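Local coordinates for Red carotenoid protein (RCP) (Nostoc sp., PDB 5FCY) that binds carotenoids, beta-carotene among them, in an all-helical soluble domain and probably serves photoprotection in cyanobacteria, at residues A[11-19]-A[141-152]. Numbering follows the deposited sequence.
Sequences IRKYVQSWQ and QQITLFRDYVSP. With BCR (beta-carotene), chain B.
Trp18 and Tyr149 lie almost flat on each other, a face-to-face stack with the indole six-membered ring and the phenol ring 3.7 Å apart between centroids and their planes inclined by only 13°. They join helix 9-19 to helix 139-150 of the all-helical fold shared with the N-terminal domain of the orange carotenoid protein; the axes of their segments here cross at -44° and approach to 9.6 Å. Trp18 has CG anti to the backbone N (chi1 -159°), as does Tyr149, which swings each ring across the gap so that one lies over the other. Trp18 NE1 is 3.2 Å from Tyr149 OH at an angle too poor for a hydrogen bond; the hydroxyl bonds to Gln26 OE1 and NE1 weakly to Gln26 O, both in helix 23-35. At its edge the indole brings CZ3 to 4.1 Å from Phe146 CD1, while Phe146 CD2 approaches C37 of beta-carotene, so Trp18 is second shell to the pigment. With Trp18 cut back to an alanine, the Tyr149 ring is likely to lose the partner on one face, and the edge of Phe146 a neighbour beside the carotenoid. Farther toward the N-termini, Ile11 acts as a knob in the hole formed by Gln141, Thr144, Leu145 and Asp148. Between knob and stack, Leu145 CD1 lies 3.7 Å from Tyr14 CB and also meets Val15 CG2. Near the C-terminal ends, a water accepts from Gln19 NE2 at 2.9 Å and donates to Tyr149 O at 3.0 Å.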
loop_
_atom_site.group_PDB
_atom_site.type_symbol
_atom_site.label_atom_id
_atom_site.label_comp_id
_atom_site.label_asym_id
_atom_site.label_seq_id
_atom_site.Cartn_x
_atom_site.Cartn_y
_atom_site.Cartn_z
ATOM N N ILE A 11 5.308 -10.701 -12.780
ATOM C CA ILE A 11 5.003 -10.102 -11.484
ATOM C C ILE A 11 6.063 -9.070 -11.116
ATOM O O ILE A 11 5.745 -7.961 -10.672
ATOM C CB ILE A 11 4.870 -11.194 -10.406
ATOM C CG1 ILE A 11 3.626 -12.044 -10.683
ATOM C CG2 ILE A 11 4.785 -10.576 -9.012
ATOM C CD1 ILE A 11 3.455 -13.237 -9.760
ATOM N N ARG A 12 7.340 -9.416 -11.297
ATOM C CA ARG A 12 8.406 -8.462 -11.012
ATOM C C ARG A 12 8.298 -7.224 -11.891
ATOM O O ARG A 12 8.645 -6.120 -11.454
ATOM C CB ARG A 12 9.771 -9.127 -11.197
ATOM C CG ARG A 12 10.045 -10.241 -10.201
ATOM C CD ARG A 12 11.457 -10.786 -10.344
ATOM N NE ARG A 12 11.636 -11.561 -11.571
ATOM C CZ ARG A 12 11.403 -12.866 -11.685
ATOM N NH1 ARG A 12 10.971 -13.574 -10.648
ATOM N NH2 ARG A 12 11.602 -13.471 -12.848
ATOM N N LYS A 13 7.821 -7.379 -13.128
ATOM C CA LYS A 13 7.651 -6.225 -14.006
ATOM C C LYS A 13 6.559 -5.297 -13.489
ATOM O O LYS A 13 6.696 -4.069 -13.562
ATOM C CB LYS A 13 7.339 -6.689 -15.428
ATOM C CG LYS A 13 8.576 -7.005 -16.256
ATOM C CD LYS A 13 9.150 -5.750 -16.903
ATOM C CE LYS A 13 10.511 -6.014 -17.536
ATOM N NZ LYS A 13 11.037 -4.835 -18.284
ATOM N N TYR A 14 5.465 -5.858 -12.971
ATOM C CA TYR A 14 4.452 -5.031 -12.322
ATOM C C TYR A 14 5.038 -4.313 -11.112
ATOM O O TYR A 14 4.831 -3.109 -10.929
ATOM C CB TYR A 14 3.258 -5.886 -11.899
ATOM C CG TYR A 14 2.387 -6.355 -13.040
ATOM C CD1 TYR A 14 1.561 -5.471 -13.720
ATOM C CD2 TYR A 14 2.373 -7.688 -13.423
ATOM C CE1 TYR A 14 0.758 -5.899 -14.759
ATOM C CE2 TYR A 14 1.575 -8.125 -14.458
ATOM C CZ TYR A 14 0.769 -7.228 -15.123
ATOM O OH TYR A 14 -0.027 -7.667 -16.156
ATOM N N VAL A 15 5.774 -5.044 -10.274
ATOM C CA VAL A 15 6.373 -4.443 -9.084
ATOM C C VAL A 15 7.327 -3.325 -9.481
ATOM O O VAL A 15 7.304 -2.230 -8.906
ATOM C CB VAL A 15 7.082 -5.519 -8.242
ATOM C CG1 VAL A 15 7.800 -4.894 -7.053
ATOM C CG2 VAL A 15 6.086 -6.554 -7.760
ATOM N N GLN A 16 8.187 -3.585 -10.469
ATOM C CA GLN A 16 9.133 -2.565 -10.907
ATOM C C GLN A 16 8.415 -1.382 -11.543
ATOM O O GLN A 16 8.773 -0.226 -11.295
ATOM C CB GLN A 16 10.149 -3.166 -11.879
ATOM C CG GLN A 16 11.421 -3.660 -11.205
ATOM C CD GLN A 16 12.447 -4.181 -12.194
ATOM O OE1 GLN A 16 13.383 -3.470 -12.567
ATOM N NE2 GLN A 16 12.281 -5.429 -12.619
ATOM N N SER A 17 7.399 -1.646 -12.367
ATOM C CA SER A 17 6.616 -0.551 -12.930
ATOM C C SER A 17 5.901 0.222 -11.832
ATOM O O SER A 17 5.819 1.455 -11.879
ATOM C CB SER A 17 5.613 -1.090 -13.947
ATOM O OG SER A 17 6.272 -1.661 -15.063
ATOM N N TRP A 18 5.379 -0.489 -10.830
ATOM C CA TRP A 18 4.713 0.169 -9.713
ATOM C C TRP A 18 5.688 1.049 -8.941
ATOM O O TRP A 18 5.319 2.129 -8.464
ATOM C CB TRP A 18 4.091 -0.890 -8.800
ATOM C CG TRP A 18 2.979 -0.402 -7.913
ATOM C CD1 TRP A 18 2.741 0.880 -7.511
ATOM C CD2 TRP A 18 1.949 -1.204 -7.323
ATOM N NE1 TRP A 18 1.627 0.923 -6.706
ATOM C CE2 TRP A 18 1.124 -0.344 -6.576
ATOM C CE3 TRP A 18 1.647 -2.569 -7.357
ATOM C CZ2 TRP A 18 0.018 -0.802 -5.868
ATOM C CZ3 TRP A 18 0.550 -3.022 -6.652
ATOM C CH2 TRP A 18 -0.251 -2.142 -5.919
ATOM N N GLN A 19 6.942 0.612 -8.823
ATOM C CA GLN A 19 7.943 1.340 -8.055
ATOM C C GLN A 19 8.560 2.504 -8.819
ATOM O O GLN A 19 9.348 3.254 -8.234
ATOM C CB GLN A 19 9.048 0.379 -7.608
ATOM C CG GLN A 19 8.618 -0.582 -6.514
ATOM C CD GLN A 19 9.513 -1.802 -6.420
ATOM O OE1 GLN A 19 9.989 -2.315 -7.432
ATOM N NE2 GLN A 19 9.746 -2.272 -5.201
ATOM N N GLN A 141 -1.960 -14.666 -8.023
ATOM C CA GLN A 141 -0.869 -13.844 -8.538
ATOM C C GLN A 141 -0.974 -12.410 -8.039
ATOM O O GLN A 141 0.049 -11.756 -7.811
ATOM C CB GLN A 141 -0.863 -13.864 -10.066
ATOM C CG GLN A 141 -0.477 -15.200 -10.670
ATOM C CD GLN A 141 -1.500 -15.694 -11.672
ATOM O OE1 GLN A 141 -1.545 -15.233 -12.814
ATOM N NE2 GLN A 141 -2.336 -16.633 -11.244
ATOM N N GLN A 142 -2.197 -11.903 -7.874
ATOM C CA GLN A 142 -2.380 -10.574 -7.302
ATOM C C GLN A 142 -1.858 -10.525 -5.871
ATOM O O GLN A 142 -1.109 -9.614 -5.502
ATOM C CB GLN A 142 -3.858 -10.187 -7.356
ATOM C CG GLN A 142 -4.412 -10.103 -8.765
ATOM C CD GLN A 142 -5.892 -9.797 -8.790
ATOM O OE1 GLN A 142 -6.542 -9.731 -7.749
ATOM N NE2 GLN A 142 -6.435 -9.607 -9.986
ATOM N N ILE A 143 -2.242 -11.504 -5.051
ATOM C CA ILE A 143 -1.720 -11.587 -3.688
ATOM C C ILE A 143 -0.198 -11.638 -3.715
ATOM O O ILE A 143 0.481 -10.923 -2.971
ATOM C CB ILE A 143 -2.309 -12.810 -2.961
ATOM C CG1 ILE A 143 -3.834 -12.719 -2.903
ATOM C CG2 ILE A 143 -1.749 -12.923 -1.541
ATOM C CD1 ILE A 143 -4.503 -14.048 -2.710
ATOM N N THR A 144 0.359 -12.493 -4.574
ATOM C CA THR A 144 1.809 -12.554 -4.722
ATOM C C THR A 144 2.372 -11.199 -5.129
ATOM O O THR A 144 3.387 -10.748 -4.586
ATOM C CB THR A 144 2.180 -13.624 -5.750
ATOM O OG1 THR A 144 1.609 -14.879 -5.359
ATOM C CG2 THR A 144 3.691 -13.775 -5.858
ATOM N N LEU A 145 1.721 -10.534 -6.084
ATOM C CA LEU A 145 2.151 -9.200 -6.491
ATOM C C LEU A 145 2.146 -8.241 -5.305
ATOM O O LEU A 145 3.138 -7.549 -5.047
ATOM C CB LEU A 145 1.245 -8.687 -7.612
ATOM C CG LEU A 145 1.348 -7.205 -7.979
ATOM C CD1 LEU A 145 2.760 -6.842 -8.404
ATOM C CD2 LEU A 145 0.354 -6.867 -9.078
ATOM N N PHE A 146 1.035 -8.196 -4.567
ATOM C CA PHE A 146 0.909 -7.245 -3.467
ATOM C C PHE A 146 1.941 -7.516 -2.380
ATOM O O PHE A 146 2.550 -6.581 -1.846
ATOM C CB PHE A 146 -0.504 -7.302 -2.884
ATOM C CG PHE A 146 -1.592 -7.063 -3.896
ATOM C CD1 PHE A 146 -1.387 -6.219 -4.974
ATOM C CD2 PHE A 146 -2.822 -7.688 -3.769
ATOM C CE1 PHE A 146 -2.385 -6.002 -5.903
ATOM C CE2 PHE A 146 -3.824 -7.473 -4.694
ATOM C CZ PHE A 146 -3.605 -6.632 -5.763
ATOM N N ARG A 147 2.149 -8.788 -2.036
ATOM C CA ARG A 147 3.131 -9.125 -1.011
ATOM C C ARG A 147 4.520 -8.635 -1.397
ATOM O O ARG A 147 5.241 -8.076 -0.564
ATOM C CB ARG A 147 3.144 -10.634 -0.774
ATOM C CG ARG A 147 1.887 -11.162 -0.101
ATOM C CD ARG A 147 1.934 -12.671 0.100
ATOM N NE ARG A 147 3.109 -13.087 0.867
ATOM C CZ ARG A 147 4.259 -13.500 0.336
ATOM N NH1 ARG A 147 4.415 -13.566 -0.982
ATOM N NH2 ARG A 147 5.264 -13.851 1.130
ATOM N N ASP A 148 4.915 -8.832 -2.657
ATOM C CA ASP A 148 6.239 -8.397 -3.089
ATOM C C ASP A 148 6.330 -6.881 -3.184
ATOM O O ASP A 148 7.412 -6.314 -3.003
ATOM C CB ASP A 148 6.590 -9.028 -4.438
ATOM C CG ASP A 148 6.539 -10.541 -4.407
ATOM O OD1 ASP A 148 6.781 -11.131 -3.331
ATOM O OD2 ASP A 148 6.257 -11.143 -5.463
ATOM N N TYR A 149 5.213 -6.209 -3.467
ATOM C CA TYR A 149 5.227 -4.753 -3.573
ATOM C C TYR A 149 5.415 -4.103 -2.205
ATOM O O TYR A 149 6.226 -3.183 -2.053
ATOM C CB TYR A 149 3.938 -4.269 -4.242
ATOM C CG TYR A 149 3.715 -2.778 -4.156
ATOM C CD1 TYR A 149 4.650 -1.884 -4.658
ATOM C CD2 TYR A 149 2.561 -2.264 -3.584
ATOM C CE1 TYR A 149 4.447 -0.524 -4.581
ATOM C CE2 TYR A 149 2.350 -0.906 -3.503
ATOM C CZ TYR A 149 3.296 -0.039 -4.004
ATOM O OH TYR A 149 3.096 1.318 -3.930
ATOM N N VAL A 150 4.683 -4.577 -1.192
ATOM C CA VAL A 150 4.778 -3.988 0.141
ATOM C C VAL A 150 5.920 -4.570 0.967
ATOM O O VAL A 150 6.340 -3.944 1.952
ATOM C CB VAL A 150 3.457 -4.156 0.916
ATOM C CG1 VAL A 150 2.298 -3.565 0.129
ATOM C CG2 VAL A 150 3.193 -5.624 1.252
ATOM N N SER A 151 6.438 -5.739 0.597
ATOM C CA SER A 151 7.455 -6.395 1.414
ATOM C C SER A 151 8.685 -5.530 1.650
ATOM O O SER A 151 9.140 -5.447 2.805
ATOM C CB SER A 151 7.849 -7.728 0.772
ATOM O OG SER A 151 8.999 -8.262 1.402
ATOM N N PRO A 152 9.280 -4.888 0.645
ATOM C CA PRO A 152 10.500 -4.110 0.882
ATOM C C PRO A 152 10.265 -2.686 1.363
ATOM O O PRO A 152 11.226 -1.915 1.423
ATOM C CB PRO A 152 11.171 -4.122 -0.498
ATOM C CG PRO A 152 10.036 -4.139 -1.450
ATOM C CD PRO A 152 8.955 -4.963 -0.794
HETATM C C1 BCR B . -3.371 12.135 -0.959
HETATM C C2 BCR B . -3.694 13.229 -1.973
HETATM C C3 BCR B . -2.864 13.158 -3.251
HETATM C C4 BCR B . -2.534 11.719 -3.627
HETATM C C5 BCR B . -3.471 10.769 -2.923
HETATM C C6 BCR B . -3.473 10.760 -1.591
HETATM C C7 BCR B . -3.573 9.538 -0.726
HETATM C C8 BCR B . -3.658 8.257 -1.141
HETATM C C9 BCR B . -3.747 7.120 -0.176
HETATM C C10 BCR B . -3.883 5.857 -0.657
HETATM C C11 BCR B . -3.976 4.640 0.170
HETATM C C33 BCR B . -4.393 9.934 -3.745
HETATM C C31 BCR B . -4.335 12.305 0.214
HETATM C C32 BCR B . -1.938 12.337 -0.496
HETATM C C34 BCR B . -3.686 7.430 1.297
HETATM C C12 BCR B . -4.089 3.434 -0.412
HETATM C C13 BCR B . -4.177 2.170 0.364
HETATM C C14 BCR B . -4.297 0.993 -0.308
HETATM C C15 BCR B . -4.388 -0.332 0.323
HETATM C C16 BCR B . -4.525 -1.452 -0.402
HETATM C C17 BCR B . -4.612 -2.751 0.284
HETATM C C18 BCR B . -4.761 -3.934 -0.345
HETATM C C19 BCR B . -4.817 -5.156 0.502
HETATM C C20 BCR B . -4.882 -6.403 0.022
HETATM C C21 BCR B . -4.926 -7.545 0.947
HETATM C C22 BCR B . -5.025 -8.823 0.533
HETATM C C23 BCR B . -5.088 -9.891 1.572
HETATM C C24 BCR B . -5.299 -11.182 1.285
HETATM C C25 BCR B . -5.383 -12.258 2.314
HETATM C C26 BCR B . -5.323 -12.036 3.629
HETATM C C27 BCR B . -4.232 -12.711 4.427
HETATM C C28 BCR B . -3.824 -14.000 3.723
HETATM C C29 BCR B . -5.007 -14.630 2.996
HETATM C C30 BCR B . -5.556 -13.707 1.908
HETATM C C35 BCR B . -4.112 2.262 1.864
HETATM C C36 BCR B . -4.861 -3.971 -1.844
HETATM C C37 BCR B . -5.095 -9.090 -0.945
HETATM C C38 BCR B . -6.369 -11.216 4.342
HETATM C C39 BCR B . -7.044 -13.959 1.710
HETATM C C40 BCR B . -4.824 -14.016 0.607
HETATM O O HOH W 1 8.296 -1.231 -2.857
#